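Local coordinates for protein SAM-dependent O-methyltransferase (Leptospira interrogans, PDB 2HNK) that probably transfers a methyl group from S-adenosylmethionine to an oxygen of an acceptor molecule, and is seen with the product S-adenosyl-L-homocysteine bound, at residues C[14-19]-C[45-50]; C[76-81]-C[148-153]; C[126-131]-C[135-140]; C[181-186]-C[216-221]. One frame throughout, in Å; residues are numbered along the deposited sequence.

Interaction 1. Residues C[14-19]-C[45-50]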
loop_
_atom_site.group_PDB
_atom_site.type_symbol
_atom_site.label_atom_id
_atom_site.label_comp_id
_atom_site.label_asym_id
_atom_site.label_seq_id
_atom_site.Cartn_x
_atom_site.Cartn_y
_atom_site.Cartn_z
ATOM N N GLU C 14 -12.169 -14.531 6.236
ATOM C CA GLU C 14 -11.952 -14.883 7.633
ATOM C C GLU C 14 -10.489 -15.274 7.890
ATOM O O GLU C 14 -9.916 -14.906 8.916
ATOM C CB GLU C 14 -12.908 -15.995 8.066
ATOM C CG GLU C 14 -12.796 -16.388 9.544
ATOM C CD GLU C 14 -13.133 -15.256 10.531
ATOM O OE1 GLU C 14 -12.745 -15.377 11.715
ATOM O OE2 GLU C 14 -13.788 -14.253 10.145
ATOM N N TYR C 15 -9.895 -16.003 6.949
ATOM C CA TYR C 15 -8.470 -16.311 7.006
ATOM C C TYR C 15 -7.627 -15.020 7.021
ATOM O O TYR C 15 -6.741 -14.866 7.864
ATOM C CB TYR C 15 -8.048 -17.229 5.845
ATOM C CG TYR C 15 -6.562 -17.498 5.836
ATOM C CD1 TYR C 15 -6.038 -18.637 6.455
ATOM C CD2 TYR C 15 -5.671 -16.595 5.246
ATOM C CE1 TYR C 15 -4.684 -18.879 6.469
ATOM C CE2 TYR C 15 -4.315 -16.825 5.257
ATOM C CZ TYR C 15 -3.823 -17.971 5.870
ATOM O OH TYR C 15 -2.475 -18.218 5.888
ATOM N N ILE C 16 -7.919 -14.106 6.091
ATOM C CA ILE C 16 -7.234 -12.804 6.011
ATOM C C ILE C 16 -7.301 -12.054 7.348
ATOM O O ILE C 16 -6.272 -11.655 7.896
ATOM C CB ILE C 16 -7.782 -11.914 4.858
ATOM C CG1 ILE C 16 -7.465 -12.542 3.495
ATOM C CG2 ILE C 16 -7.187 -10.524 4.932
ATOM C CD1 ILE C 16 -8.247 -11.956 2.324
ATOM N N PHE C 17 -8.519 -11.890 7.863
ATOM C CA PHE C 17 -8.766 -11.295 9.172
ATOM C C PHE C 17 -7.899 -11.943 10.258
ATOM O O PHE C 17 -7.167 -11.256 10.959
ATOM C CB PHE C 17 -10.258 -11.412 9.522
ATOM C CG PHE C 17 -10.635 -10.755 10.820
ATOM C CD1 PHE C 17 -10.796 -9.376 10.900
ATOM C CD2 PHE C 17 -10.846 -11.515 11.963
ATOM C CE1 PHE C 17 -11.148 -8.759 12.101
ATOM C CE2 PHE C 17 -11.200 -10.910 13.176
ATOM C CZ PHE C 17 -11.344 -9.528 13.243
ATOM N N ARG C 18 -7.970 -13.265 10.372
ATOM C CA ARG C 18 -7.273 -13.997 11.426
ATOM C C ARG C 18 -5.750 -13.958 11.305
ATOM O O ARG C 18 -5.048 -14.248 12.263
ATOM C CB ARG C 18 -7.755 -15.442 11.475
ATOM C CG ARG C 18 -9.124 -15.609 12.094
ATOM C CD ARG C 18 -9.475 -17.083 12.225
ATOM N NE ARG C 18 -10.900 -17.274 12.502
ATOM C CZ ARG C 18 -11.635 -18.278 12.026
ATOM N NH1 ARG C 18 -11.094 -19.196 11.225
ATOM N NH2 ARG C 18 -12.925 -18.350 12.333
ATOM N N ASN C 19 -5.256 -13.585 10.129
ATOM C CA ASN C 19 -3.827 -13.546 9.853
ATOM C C ASN C 19 -3.247 -12.166 9.581
ATOM O O ASN C 19 -2.103 -12.062 9.146
ATOM C CB ASN C 19 -3.503 -14.471 8.683
ATOM C CG ASN C 19 -3.538 -15.915 9.076
ATOM O OD1 ASN C 19 -2.538 -16.467 9.529
ATOM N ND2 ASN C 19 -4.697 -16.539 8.924
ATOM N N SER C 45 -13.541 -1.292 6.696
ATOM C CA SER C 45 -13.215 -2.564 7.335
ATOM C C SER C 45 -11.973 -2.399 8.226
ATOM O O SER C 45 -11.187 -1.463 8.025
ATOM C CB SER C 45 -12.946 -3.622 6.262
ATOM O OG SER C 45 -12.069 -3.120 5.265
ATOM N N PRO C 46 -11.803 -3.284 9.227
ATOM C CA PRO C 46 -10.561 -3.286 10.006
ATOM C C PRO C 46 -9.312 -3.637 9.176
ATOM O O PRO C 46 -8.223 -3.169 9.488
ATOM C CB PRO C 46 -10.822 -4.332 11.096
ATOM C CG PRO C 46 -11.950 -5.139 10.608
ATOM C CD PRO C 46 -12.769 -4.280 9.722
ATOM N N GLU C 47 -9.489 -4.451 8.140
ATOM C CA GLU C 47 -8.459 -4.721 7.142
ATOM C C GLU C 47 -8.016 -3.432 6.453
ATOM O O GLU C 47 -6.825 -3.157 6.346
ATOM C CB GLU C 47 -8.964 -5.717 6.088
ATOM C CG GLU C 47 -9.182 -7.159 6.566
ATOM C CD GLU C 47 -10.525 -7.387 7.251
ATOM O OE1 GLU C 47 -10.769 -8.535 7.689
ATOM O OE2 GLU C 47 -11.334 -6.432 7.358
ATOM N N GLU C 48 -8.976 -2.647 5.971
ATOM C CA GLU C 48 -8.634 -1.367 5.371
ATOM C C GLU C 48 -7.948 -0.453 6.388
ATOM O O GLU C 48 -6.978 0.218 6.055
ATOM C CB GLU C 48 -9.841 -0.674 4.748
ATOM C CG GLU C 48 -9.486 0.721 4.257
ATOM C CD GLU C 48 -10.570 1.406 3.470
ATOM O OE1 GLU C 48 -10.263 2.460 2.902
ATOM O OE2 GLU C 48 -11.710 0.906 3.404
ATOM N N GLY C 49 -8.453 -0.453 7.619
ATOM C CA GLY C 49 -7.813 0.242 8.732
ATOM C C GLY C 49 -6.327 -0.060 8.850
ATOM O O GLY C 49 -5.503 0.858 8.910
ATOM N N GLN C 50 -5.995 -1.351 8.842
ATOM C CA GLN C 50 -4.611 -1.823 8.930
ATOM C C GLN C 50 -3.763 -1.402 7.736
ATOM O O GLN C 50 -2.560 -1.120 7.876
ATOM C CB GLN C 50 -4.562 -3.347 9.101
ATOM C CG GLN C 50 -4.471 -3.804 10.532
ATOM C CD GLN C 50 -3.226 -3.295 11.217
ATOM O OE1 GLN C 50 -3.301 -2.389 12.046
ATOM N NE2 GLN C 50 -2.067 -3.854 10.862
#
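Phe17 swings its ring carbon CG anti to the backbone N (chi1 -177°), while Glu47 sets CG anti to its carbonyl carbon and then bends at chi2 (83°); together these rotations bring the carboxylate up to the rim of the phenyl ring. The motif is a helix-helix contact between two N-terminal helices of a Rossmann-like methyltransferase. Their short segments, 14-18 and 46-50, lie 11.0 Å apart at a crossing angle of 45°, so the contact is made through side chains: Phe17 and Ile16 from one helix, Pro46 and Glu47 from the other. Glu47 OE1 lies in the plane of the Phe17 ring, 3.3 Å from Phe17 CD1 and 3.4 Å from Phe17 CB, so the oxygen meets the edge and not the pi cloud. An edge of this kind carries partial positive charge, which probably suits the carboxylate. Beside it Pro46 CG packs near the ring plane against Phe17 CE1 at 4.0 Å. Ile16 adds a looser apolar touch, its CG2 against the Glu47 chain. The second subunit closes over the same region: its Leu183 packs on Ile16, and its Lys4 forms a long, weak ion pair with Glu47 OE2. Helix 46-59 starts from Ser45 as N-cap, and the capping bond runs from Glu48 N to Ser45 OG over 3.2 Å.

Interaction 2. Residues C[76-81]-C[148-153]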
loop_
_atom_site.group_PDB
_atom_site.type_symbol
_atom_site.label_atom_id
_atom_site.label_comp_id
_atom_site.label_asym_id
_atom_site.label_seq_id
_atom_site.Cartn_x
_atom_site.Cartn_y
_atom_site.Cartn_z
ATOM N N LEU C 76 -8.791 6.996 13.845
ATOM C CA LEU C 76 -8.228 6.176 14.921
ATOM C C LEU C 76 -7.019 5.384 14.421
ATOM O O LEU C 76 -6.012 5.281 15.119
ATOM C CB LEU C 76 -9.305 5.225 15.429
ATOM C CG LEU C 76 -9.643 4.982 16.898
ATOM C CD1 LEU C 76 -9.536 6.235 17.773
ATOM C CD2 LEU C 76 -11.046 4.356 16.978
ATOM N N CYS C 77 -7.112 4.854 13.199
ATOM C CA CYS C 77 -6.000 4.127 12.583
ATOM C C CYS C 77 -4.833 5.039 12.231
ATOM O O CYS C 77 -3.690 4.711 12.522
ATOM C CB CYS C 77 -6.460 3.361 11.339
ATOM S SG CYS C 77 -7.706 2.145 11.723
ATOM N N PHE C 78 -5.124 6.171 11.594
ATOM C CA PHE C 78 -4.102 7.169 11.303
ATOM C C PHE C 78 -3.436 7.682 12.576
ATOM O O PHE C 78 -2.212 7.749 12.634
ATOM C CB PHE C 78 -4.687 8.356 10.534
ATOM C CG PHE C 78 -5.051 8.045 9.109
ATOM C CD1 PHE C 78 -6.358 8.215 8.661
ATOM C CD2 PHE C 78 -4.088 7.588 8.212
ATOM C CE1 PHE C 78 -6.710 7.933 7.338
ATOM C CE2 PHE C 78 -4.428 7.294 6.889
ATOM C CZ PHE C 78 -5.749 7.476 6.452
ATOM N N ALA C 79 -4.242 8.028 13.584
ATOM C CA ALA C 79 -3.736 8.633 14.819
ATOM C C ALA C 79 -2.806 7.707 15.589
ATOM O O ALA C 79 -1.774 8.159 16.086
ATOM C CB ALA C 79 -4.882 9.139 15.717
ATOM N N SER C 80 -3.157 6.421 15.673
ATOM C CA SER C 80 -2.280 5.450 16.328
ATOM C C SER C 80 -1.056 5.051 15.504
ATOM O O SER C 80 -0.058 4.619 16.072
ATOM C CB SER C 80 -3.038 4.207 16.807
ATOM O OG SER C 80 -4.089 3.868 15.939
ATOM N N ALA C 81 -1.129 5.197 14.180
ATOM C CA ALA C 81 0.012 4.886 13.307
ATOM C C ALA C 81 1.061 5.991 13.296
ATOM O O ALA C 81 2.245 5.704 13.141
ATOM C CB ALA C 81 -0.446 4.592 11.889
ATOM N N ILE C 148 1.320 19.364 3.673
ATOM C CA ILE C 148 0.733 18.102 4.131
ATOM C C ILE C 148 1.460 16.870 3.584
ATOM O O ILE C 148 1.857 16.832 2.417
ATOM C CB ILE C 148 -0.795 18.042 3.802
ATOM C CG1 ILE C 148 -1.503 19.331 4.271
ATOM C CG2 ILE C 148 -1.448 16.800 4.405
ATOM C CD1 ILE C 148 -1.437 19.611 5.793
ATOM N N ASP C 149 1.628 15.864 4.436
ATOM C CA ASP C 149 2.289 14.622 4.035
ATOM C C ASP C 149 1.340 13.646 3.360
ATOM O O ASP C 149 1.692 13.013 2.357
ATOM C CB ASP C 149 2.912 13.944 5.254
ATOM C CG ASP C 149 3.990 14.781 5.890
ATOM O OD1 ASP C 149 4.761 15.405 5.149
ATOM O OD2 ASP C 149 4.074 14.799 7.125
ATOM N N LEU C 150 0.139 13.529 3.920
ATOM C CA LEU C 150 -0.794 12.500 3.503
ATOM C C LEU C 150 -2.239 12.964 3.634
ATOM O O LEU C 150 -2.607 13.629 4.605
ATOM C CB LEU C 150 -0.544 11.204 4.292
ATOM C CG LEU C 150 -1.297 9.922 3.922
ATOM C CD1 LEU C 150 -0.464 8.682 4.249
ATOM C CD2 LEU C 150 -2.646 9.844 4.625
ATOM N N PHE C 151 -3.041 12.606 2.637
ATOM C CA PHE C 151 -4.470 12.863 2.649
ATOM C C PHE C 151 -5.262 11.575 2.611
ATOM O O PHE C 151 -4.894 10.642 1.901
ATOM C CB PHE C 151 -4.874 13.680 1.430
ATOM C CG PHE C 151 -4.917 15.146 1.669
ATOM C CD1 PHE C 151 -3.791 15.931 1.457
ATOM C CD2 PHE C 151 -6.095 15.756 2.082
ATOM C CE1 PHE C 151 -3.840 17.312 1.661
ATOM C CE2 PHE C 151 -6.157 17.134 2.279
ATOM C CZ PHE C 151 -5.028 17.909 2.077
ATOM N N PHE C 152 -6.363 11.544 3.358
ATOM C CA PHE C 152 -7.375 10.516 3.192
ATOM C C PHE C 152 -8.680 11.161 2.708
ATOM O O PHE C 152 -9.297 11.946 3.428
ATOM C CB PHE C 152 -7.596 9.755 4.499
ATOM C CG PHE C 152 -8.509 8.571 4.366
ATOM C CD1 PHE C 152 -8.282 7.593 3.396
ATOM C CD2 PHE C 152 -9.591 8.417 5.217
ATOM C CE1 PHE C 152 -9.135 6.501 3.265
ATOM C CE2 PHE C 152 -10.445 7.307 5.102
ATOM C CZ PHE C 152 -10.212 6.357 4.121
ATOM N N LEU C 153 -9.081 10.829 1.487
ATOM C CA LEU C 153 -10.308 11.344 0.902
ATOM C C LEU C 153 -11.457 10.332 1.022
ATOM O O LEU C 153 -11.468 9.298 0.344
ATOM C CB LEU C 153 -10.091 11.743 -0.569
ATOM C CG LEU C 153 -11.327 12.180 -1.372
ATOM C CD1 LEU C 153 -12.060 13.370 -0.704
ATOM C CD2 LEU C 153 -10.973 12.498 -2.825
#
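Phe78 can be traced outward from helix 73-81 to the strand face carrying Leu150 and Phe152. Its CB points toward the strand, and CG stands anti to the carbonyl carbon (chi1 -71°); neither of these two atoms touches segment 148-153, so the contact is made by the far half of the ring. On one flank, CE2 meets the methyl carbon CD2 of Leu150 at 3.8 Å. On the other, CE1 comes within 3.5 Å of Phe152 CB and reaches that residue's ring through CG and CD2. At the tip, CZ lies 3.5 Å from the same Phe152 CB and 4.0 Å from Phe152 CD1, which sits at the edge of the Phe78 ring, in its plane. The two aromatic rings have centroids 5.3 Å apart and planes inclined at 58°, an oblique pairing; as whole side chains they cross at about a right angle. Leu150 and Phe152, two residues apart on an extended strand, face the same way and receive the ring between them. Phe152 also touches the bound S-adenosyl-L-homocysteine, so Phe78 is a second-shell neighbour of the pocket. In the Rossmann-like fold this is helix-on-sheet packing: Phe78 lies between helix 46-59, where it touches Leu52 and Thr56, and central strand 148-153, whose opposite face, through Phe151, packs on helix 160-170.

Interaction 3. Residues C[126-131]-C[135-140]; sequences QVLIDS and PSWASD
Apolar contacts carry most of this contact, and Leu128 CD1 is their hub. That one methyl carbon lies 3.7 Å from Trp137 CZ3, 3.8 Å from Ala138 CB and 4.3 Å from Pro135 CG, meeting the indole obliquely. Val127 CG1 approaches the edge of the same indole near its plane, 4.1 Å from Trp137 CZ2. Trp137 reaches back to the helix with CG between its backbone N and carbonyl carbon (chi1 46°), a turn that also lays one ring face under Pro135, whose CG stands 3.6 Å above the indole plane, offset toward the rim. In the Rossmann-like fold the segments belong to the connection from helix 121-130 to strand 148-153, where the loop folds back over the end of the helix; Leu128 and Trp137 both continue onto Leu89 of strand 87-92. Cation-pi chemistry enters through Lys117, which pairs with the Trp137 indole. Side-chain hydrogen bonds run within segment 126-131. Ser131 OG donates to Val127 O over 2.6 Å from above the carbonyl plane, and its oxygen also lies 3.6 Å from Pro135 CD. Gln126 NE2 donates to Asp130 OD2 at 2.8 Å, with an angle of 160° at the hydrogen.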
loop_
_atom_site.group_PDB
_atom_site.type_symbol
_atom_site.label_atom_id
_atom_site.label_comp_id
_atom_site.label_asym_id
_atom_site.label_seq_id
_atom_site.Cartn_x
_atom_site.Cartn_y
_atom_site.Cartn_z
ATOM N N GLN C 126 -9.644 25.434 1.664
ATOM C CA GLN C 126 -9.304 26.724 1.045
ATOM C C GLN C 126 -8.728 27.718 2.044
ATOM O O GLN C 126 -7.732 28.368 1.755
ATOM C CB GLN C 126 -10.498 27.350 0.327
ATOM C CG GLN C 126 -10.128 28.577 -0.508
ATOM C CD GLN C 126 -9.118 28.259 -1.603
ATOM O OE1 GLN C 126 -9.359 27.410 -2.461
ATOM N NE2 GLN C 126 -7.979 28.943 -1.573
ATOM N N VAL C 127 -9.343 27.816 3.218
ATOM C CA VAL C 127 -8.840 28.668 4.298
ATOM C C VAL C 127 -7.410 28.280 4.703
ATOM O O VAL C 127 -6.573 29.140 5.004
ATOM C CB VAL C 127 -9.783 28.619 5.521
ATOM C CG1 VAL C 127 -9.167 29.322 6.720
ATOM C CG2 VAL C 127 -11.127 29.229 5.172
ATOM N N LEU C 128 -7.141 26.978 4.691
ATOM C CA LEU C 128 -5.830 26.424 5.020
ATOM C C LEU C 128 -4.796 26.775 3.941
ATOM O O LEU C 128 -3.648 27.124 4.250
ATOM C CB LEU C 128 -5.955 24.904 5.188
ATOM C CG LEU C 128 -5.141 24.180 6.253
ATOM C CD1 LEU C 128 -5.313 24.804 7.629
ATOM C CD2 LEU C 128 -5.553 22.722 6.287
ATOM N N ILE C 129 -5.209 26.695 2.677
ATOM C CA ILE C 129 -4.355 27.117 1.571
ATOM C C ILE C 129 -4.001 28.615 1.674
ATOM O O ILE C 129 -2.827 28.991 1.562
ATOM C CB ILE C 129 -4.993 26.797 0.199
ATOM C CG1 ILE C 129 -5.027 25.287 -0.035
ATOM C CG2 ILE C 129 -4.225 27.486 -0.934
ATOM C CD1 ILE C 129 -5.990 24.839 -1.120
ATOM N N ASP C 130 -5.011 29.451 1.909
ATOM C CA ASP C 130 -4.844 30.910 1.890
ATOM C C ASP C 130 -4.263 31.507 3.173
ATOM O O ASP C 130 -3.818 32.654 3.170
ATOM C CB ASP C 130 -6.181 31.592 1.581
ATOM C CG ASP C 130 -6.745 31.195 0.239
ATOM O OD1 ASP C 130 -5.960 30.934 -0.697
ATOM O OD2 ASP C 130 -7.988 31.144 0.118
ATOM N N SER C 131 -4.289 30.741 4.262
ATOM C CA SER C 131 -3.787 31.194 5.561
ATOM C C SER C 131 -2.332 31.649 5.502
ATOM O O SER C 131 -1.492 30.972 4.903
ATOM C CB SER C 131 -3.939 30.086 6.605
ATOM O OG SER C 131 -5.276 30.001 7.070
ATOM N N PRO C 135 -4.738 29.221 11.600
ATOM C CA PRO C 135 -5.984 29.371 12.352
ATOM C C PRO C 135 -5.884 28.582 13.653
ATOM O O PRO C 135 -5.082 27.651 13.742
ATOM C CB PRO C 135 -7.043 28.777 11.423
ATOM C CG PRO C 135 -6.284 27.916 10.453
ATOM C CD PRO C 135 -4.934 28.541 10.307
ATOM N N SER C 136 -6.676 28.962 14.650
ATOM C CA SER C 136 -6.583 28.388 15.990
ATOM C C SER C 136 -6.694 26.869 15.953
ATOM O O SER C 136 -6.016 26.167 16.715
ATOM C CB SER C 136 -7.690 28.955 16.872
ATOM O OG SER C 136 -8.960 28.644 16.324
ATOM N N TRP C 137 -7.551 26.379 15.053
ATOM C CA TRP C 137 -7.806 24.949 14.901
ATOM C C TRP C 137 -6.691 24.199 14.158
ATOM O O TRP C 137 -6.658 22.964 14.188
ATOM C CB TRP C 137 -9.183 24.693 14.270
ATOM C CG TRP C 137 -9.480 25.532 13.082
ATOM C CD1 TRP C 137 -10.137 26.730 13.073
ATOM C CD2 TRP C 137 -9.144 25.241 11.714
ATOM N NE1 TRP C 137 -10.233 27.204 11.783
ATOM C CE2 TRP C 137 -9.632 26.313 10.929
ATOM C CE3 TRP C 137 -8.486 24.175 11.074
ATOM C CZ2 TRP C 137 -9.481 26.355 9.533
ATOM C CZ3 TRP C 137 -8.328 24.221 9.680
ATOM C CH2 TRP C 137 -8.825 25.305 8.931
ATOM N N ALA C 138 -5.783 24.936 13.514
ATOM C CA ALA C 138 -4.618 24.330 12.858
ATOM C C ALA C 138 -3.285 24.783 13.467
ATOM O O ALA C 138 -2.207 24.423 12.978
ATOM C CB ALA C 138 -4.641 24.597 11.358
ATOM N N SER C 139 -3.363 25.570 14.538
ATOM C CA SER C 139 -2.175 26.016 15.247
ATOM C C SER C 139 -1.384 24.805 15.742
ATOM O O SER C 139 -1.937 23.909 16.406
ATOM C CB SER C 139 -2.548 26.938 16.412
ATOM O OG SER C 139 -1.393 27.283 17.168
ATOM N N ASP C 140 -0.099 24.786 15.384
ATOM C CA ASP C 140 0.842 23.708 15.719
ATOM C C ASP C 140 0.589 22.410 14.924
ATOM O O ASP C 140 1.123 21.343 15.260
ATOM C CB ASP C 140 0.884 23.441 17.234
ATOM C CG ASP C 140 2.232 22.897 17.700
ATOM O OD1 ASP C 140 3.146 22.726 16.861
ATOM O OD2 ASP C 140 2.385 22.642 18.912
#

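Interaction 4. Residues C[181-186]-C[216-221]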
loop_
_atom_site.group_PDB
_atom_site.type_symbol
_atom_site.label_atom_id
_atom_site.label_comp_id
_atom_site.label_asym_id
_atom_site.label_seq_id
_atom_site.Cartn_x
_atom_site.Cartn_y
_atom_site.Cartn_z
ATOM N N ASN C 181 -13.427 4.533 -1.774
ATOM C CA ASN C 181 -14.665 4.326 -2.555
ATOM C C ASN C 181 -14.538 4.528 -4.066
ATOM O O ASN C 181 -15.537 4.781 -4.747
ATOM C CB ASN C 181 -15.818 5.204 -2.026
ATOM C CG ASN C 181 -16.250 4.832 -0.621
ATOM O OD1 ASN C 181 -15.999 5.569 0.335
ATOM N ND2 ASN C 181 -16.901 3.691 -0.487
ATOM N N VAL C 182 -13.327 4.382 -4.588
ATOM C CA VAL C 182 -13.045 4.685 -5.993
ATOM C C VAL C 182 -13.701 3.712 -6.981
ATOM O O VAL C 182 -13.741 3.974 -8.182
ATOM C CB VAL C 182 -11.512 4.845 -6.279
ATOM C CG1 VAL C 182 -10.953 6.104 -5.591
ATOM C CG2 VAL C 182 -10.718 3.597 -5.879
ATOM N N LEU C 183 -14.231 2.603 -6.475
ATOM C CA LEU C 183 -14.948 1.649 -7.327
ATOM C C LEU C 183 -16.470 1.745 -7.165
ATOM O O LEU C 183 -17.213 1.235 -7.995
ATOM C CB LEU C 183 -14.436 0.221 -7.113
ATOM C CG LEU C 183 -12.985 -0.013 -7.573
ATOM C CD1 LEU C 183 -12.526 -1.418 -7.256
ATOM C CD2 LEU C 183 -12.807 0.289 -9.064
ATOM N N TRP C 184 -16.909 2.410 -6.094
ATOM C CA TRP C 184 -18.326 2.688 -5.836
ATOM C C TRP C 184 -19.223 1.480 -6.128
ATOM O O TRP C 184 -20.095 1.520 -7.004
ATOM C CB TRP C 184 -18.760 3.932 -6.614
ATOM C CG TRP C 184 -19.851 4.761 -5.988
ATOM C CD1 TRP C 184 -20.873 5.382 -6.652
ATOM C CD2 TRP C 184 -20.027 5.084 -4.597
ATOM N NE1 TRP C 184 -21.673 6.057 -5.772
ATOM C CE2 TRP C 184 -21.180 5.896 -4.504
ATOM C CE3 TRP C 184 -19.327 4.765 -3.422
ATOM C CZ2 TRP C 184 -21.655 6.395 -3.278
ATOM C CZ3 TRP C 184 -19.796 5.260 -2.206
ATOM C CH2 TRP C 184 -20.949 6.070 -2.146
ATOM N N ASP C 185 -18.968 0.400 -5.389
ATOM C CA ASP C 185 -19.677 -0.879 -5.515
ATOM C C ASP C 185 -19.720 -1.391 -6.956
ATOM O O ASP C 185 -20.646 -2.096 -7.357
ATOM C CB ASP C 185 -21.080 -0.773 -4.904
ATOM C CG ASP C 185 -21.623 -2.111 -4.436
ATOM O OD1 ASP C 185 -20.843 -2.987 -4.004
ATOM O OD2 ASP C 185 -22.846 -2.284 -4.499
ATOM N N GLY C 186 -18.712 -1.019 -7.736
ATOM C CA GLY C 186 -18.656 -1.409 -9.132
ATOM C C GLY C 186 -19.455 -0.556 -10.111
ATOM O O GLY C 186 -19.374 -0.791 -11.307
ATOM N N VAL C 216 -0.547 6.690 -9.865
ATOM C CA VAL C 216 -1.698 6.053 -9.228
ATOM C C VAL C 216 -1.607 4.522 -9.181
ATOM O O VAL C 216 -1.201 3.873 -10.144
ATOM C CB VAL C 216 -3.053 6.529 -9.871
ATOM C CG1 VAL C 216 -3.055 6.333 -11.385
ATOM C CG2 VAL C 216 -4.271 5.855 -9.215
ATOM N N SER C 217 -1.993 3.968 -8.037
ATOM C CA SER C 217 -2.253 2.545 -7.916
ATOM C C SER C 217 -3.650 2.360 -7.335
ATOM O O SER C 217 -3.929 2.817 -6.227
ATOM C CB SER C 217 -1.201 1.861 -7.044
ATOM O OG SER C 217 -1.479 0.475 -6.935
ATOM N N LEU C 218 -4.526 1.716 -8.101
ATOM C CA LEU C 218 -5.906 1.494 -7.689
ATOM C C LEU C 218 -6.073 0.069 -7.145
ATOM O O LEU C 218 -6.163 -0.907 -7.896
ATOM C CB LEU C 218 -6.868 1.762 -8.851
ATOM C CG LEU C 218 -8.340 2.064 -8.510
ATOM C CD1 LEU C 218 -9.077 2.574 -9.745
ATOM C CD2 LEU C 218 -9.075 0.867 -7.883
ATOM N N VAL C 219 -6.134 -0.018 -5.823
ATOM C CA VAL C 219 -6.051 -1.275 -5.100
ATOM C C VAL C 219 -7.462 -1.802 -4.850
ATOM O O VAL C 219 -8.287 -1.088 -4.290
ATOM C CB VAL C 219 -5.319 -1.055 -3.745
ATOM C CG1 VAL C 219 -5.141 -2.363 -2.990
ATOM C CG2 VAL C 219 -3.983 -0.366 -3.966
ATOM N N PRO C 220 -7.752 -3.051 -5.271
ATOM C CA PRO C 220 -9.106 -3.565 -5.041
ATOM C C PRO C 220 -9.336 -4.055 -3.607
ATOM O O PRO C 220 -9.800 -5.176 -3.380
ATOM C CB PRO C 220 -9.241 -4.686 -6.077
ATOM C CG PRO C 220 -7.836 -5.183 -6.284
ATOM C CD PRO C 220 -6.905 -4.018 -6.001
ATOM N N ILE C 221 -9.011 -3.204 -2.643
ATOM C CA ILE C 221 -9.327 -3.488 -1.255
ATOM C C ILE C 221 -10.573 -2.678 -0.873
ATOM O O ILE C 221 -10.753 -1.544 -1.343
ATOM C CB ILE C 221 -8.108 -3.227 -0.303
ATOM C CG1 ILE C 221 -8.402 -3.733 1.118
ATOM C CG2 ILE C 221 -7.701 -1.752 -0.308
ATOM C CD1 ILE C 221 -7.253 -3.545 2.102
#
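Val182, Leu183 and Leu218, which make the contact, carry no flat group; the planar one beside them is the Trp184 indole, with Asn181 ND2 at its edge, in plane, 3.7 Å from Trp184 CZ3. That amide is further fixed by hydrogen bonds from Asn181 ND2 to Asp223 and from Lys157 to Asn181 OD1, while Trp184 NE1 bonds to Ser197 OG. Asn181 to Trp184 form a type I beta turn whose two middle residues, Val182 and Leu183, point their side chains toward segment 216-221. Val182 and Leu218 reach toward each other tip to tip: Val182 CG2, placed between its backbone N and carbonyl carbon, lies 3.8 Å from Leu218 CD2 and 3.9 Å from Leu218 CG. Leu183 approaches at a slant, with CG and CD2 each 4.0 Å from Leu218 CD2, so a single methyl carbon is met by both turn residues. Leu218 extends it from the strand with CG anti to the backbone N (chi1 -159°). Just beyond, Pro220 centres an inverse gamma turn, marked by the weak 2.8 Å bond from Ile221 N to Val219 O, which ends the strand. The second subunit lies close by: its Ile6 packs on Leu183, and its Val219 meets Val219 here. Strand 214-219 pairs with the reversed strand 225-230, which in turn lies next to 175-180, the strand leading into the turn; this 3-2-1-4-5-7-6 order is the hallmark of class I SAM-dependent methyltransferases.

Interaction 2 lies deepest, its centre about 7 Å from that of the chain, and is purely apolar, as expected where a helix covers the central sheet. Interaction 4 reaches the same sheet at its outermost strand, 214-219, also with apolar groups, but on a loop facing the second subunit. Interaction 1, at the same subunit interface, differs in placing a carboxylate against an aromatic edge; it touches interaction 2 through Gly49 CA and Cys77 SG, and interaction 4 through Glu48 and Ile221. Interaction 3 stands on the far side of the chain from both interactions 1 and 4; it is partly buried, touches no other subunit, and is nested between the segments of interaction 2.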